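Local coordinates for protein chitinase A (Cycas revoluta, PDB 4MNK) that probably hydrolyses chitin as a class V member of glycoside hydrolase family 18 and binds N-acetylglucosamine oligomers in its cleft, at residues E273-N276 and F277-G280. Sequence-based numbering, arbitrary orientation.
Sequences EIQN and FIRG
Arg-279 reaches back along the exposed side of the helix to take the amide oxygen of Asn-276 end-on with both terminal nitrogens. NH1 of Arg-279 lies 2.8 Å from OD1 of Asn-276, and NH2 of Arg-279 is 3.0 Å from that same OD1. Both bonds are bent, and the guanidinium and amide planes stand 67° apart. A bend at chi3 (-92°) folds the arginine chain back over the last turn, which brings the guanidinium above the carbonyl oxygen of Gln-275; that oxygen sits 3.7 Å from the plane, over its centre. The other end of the Asn-276 amide is used too: its ND2 donates to OE1 of Glu-273 at 3.2 Å, meeting the carboxylate from above its plane. The amide thus bridges Glu-273 and Arg-279, and being held at both ends probably favours this placing of its O and N.

Helical i+4 to i backbone bonds join Phe-277 N to Glu-273 O, Ile-278 N to Ile-274 O and Arg-279 N to Gln-275 O. The last, Gly-280 N to Asn-276 O, is 2.9 Å long and more bent, at 137°, just where Gly-280 leaves helical geometry.

The contacts on the apolar side are van der Waals ones. CD1 of Ile-278 approaches CG2 of Ile-274 at 4.1 Å. The Gln-275 side chain lies beside that of Ile-278, pointing the same way, with its NE2 4.0 Å from CD1 of Ile-278. In Phe-277, CG anti to the backbone N carries the ring away from this turn toward Val-300, Ala-295 and Lys-297. Ile-274 and Ile-278 both touch Tyr-304.

This is the C-terminal end of a short amphipathic alpha-helix, 271-279, with i to i+3 side-chain bonds on its solvent side and its apolar side laid against strands 292-297 and 300-304, consistent with the alpha+beta insertion that GH18 class V chitinases carry on their TIM barrel.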
loop_
_atom_site.group_PDB
_atom_site.type_symbol
_atom_site.label_atom_id
_atom_site.label_comp_id
_atom_site.label_asym_id
_atom_site.label_seq_id
_atom_site.Cartn_x
_atom_site.Cartn_y
_atom_site.Cartn_z
ATOM N N GLU A 273 -10.617 10.165 11.528
ATOM C CA GLU A 273 -12.019 10.003 11.908
ATOM C C GLU A 273 -12.180 9.088 13.125
ATOM O O GLU A 273 -13.089 9.283 13.928
ATOM C CB GLU A 273 -12.873 9.524 10.731
ATOM C CG GLU A 273 -13.086 10.572 9.627
ATOM C CD GLU A 273 -13.843 11.824 10.085
ATOM O OE1 GLU A 273 -14.518 11.792 11.139
ATOM O OE2 GLU A 273 -13.766 12.850 9.374
ATOM N N ILE A 274 -11.290 8.108 13.266
ATOM C CA ILE A 274 -11.272 7.248 14.451
ATOM C C ILE A 274 -10.905 8.053 15.700
ATOM O O ILE A 274 -11.486 7.845 16.767
ATOM C CB ILE A 274 -10.337 6.028 14.260
ATOM C CG1 ILE A 274 -10.895 5.118 13.160
ATOM C CG2 ILE A 274 -10.167 5.252 15.569
ATOM C CD1 ILE A 274 -9.916 4.086 12.631
ATOM N N GLN A 275 -9.967 8.987 15.561
ATOM C CA GLN A 275 -9.639 9.905 16.655
ATOM C C GLN A 275 -10.847 10.756 17.054
ATOM O O GLN A 275 -11.098 10.960 18.246
ATOM C CB GLN A 275 -8.442 10.796 16.301
ATOM C CG GLN A 275 -7.154 10.036 15.984
ATOM C CD GLN A 275 -6.682 9.169 17.135
ATOM O OE1 GLN A 275 -6.063 9.653 18.082
ATOM N NE2 GLN A 275 -6.962 7.873 17.052
ATOM N N ASN A 276 -11.596 11.233 16.061
ATOM C CA ASN A 276 -12.849 11.952 16.310
ATOM C C ASN A 276 -13.864 11.063 17.030
ATOM O O ASN A 276 -14.536 11.506 17.961
ATOM C CB ASN A 276 -13.451 12.471 14.999
ATOM C CG ASN A 276 -12.583 13.519 14.315
ATOM O OD1 ASN A 276 -11.714 14.136 14.933
ATOM N ND2 ASN A 276 -12.829 13.729 13.028
ATOM N N PHE A 277 -13.952 9.808 16.591
ATOM C CA PHE A 277 -14.830 8.794 17.178
ATOM C C PHE A 277 -14.536 8.631 18.672
ATOM O O PHE A 277 -15.455 8.653 19.499
ATOM C CB PHE A 277 -14.628 7.483 16.406
ATOM C CG PHE A 277 -15.587 6.373 16.757
ATOM C CD1 PHE A 277 -15.100 5.085 16.962
ATOM C CD2 PHE A 277 -16.965 6.585 16.829
ATOM C CE1 PHE A 277 -15.961 4.028 17.257
ATOM C CE2 PHE A 277 -17.834 5.533 17.127
ATOM C CZ PHE A 277 -17.329 4.253 17.343
ATOM N N ILE A 278 -13.253 8.510 19.013
ATOM C CA ILE A 278 -12.810 8.376 20.402
ATOM C C ILE A 278 -13.090 9.648 21.217
ATOM O O ILE A 278 -13.607 9.574 22.336
ATOM C CB ILE A 278 -11.309 7.978 20.479
ATOM C CG1 ILE A 278 -11.097 6.574 19.897
ATOM C CG2 ILE A 278 -10.793 8.038 21.916
ATOM C CD1 ILE A 278 -9.664 6.268 19.505
ATOM N N ARG A 279 -12.758 10.812 20.659
ATOM C CA ARG A 279 -13.033 12.083 21.336
ATOM C C ARG A 279 -14.533 12.316 21.550
ATOM O O ARG A 279 -14.932 12.998 22.496
ATOM C CB ARG A 279 -12.380 13.256 20.597
ATOM C CG ARG A 279 -10.917 13.473 20.981
ATOM C CD ARG A 279 -10.323 14.718 20.338
ATOM N NE ARG A 279 -9.683 14.404 19.066
ATOM C CZ ARG A 279 -10.243 14.573 17.871
ATOM N NH1 ARG A 279 -9.567 14.245 16.781
ATOM N NH2 ARG A 279 -11.468 15.072 17.760
ATOM N N GLY A 280 -15.354 11.717 20.692
ATOM C CA GLY A 280 -16.802 11.790 20.811
ATOM C C GLY A 280 -17.426 10.729 21.703
ATOM O O GLY A 280 -18.650 10.599 21.745
#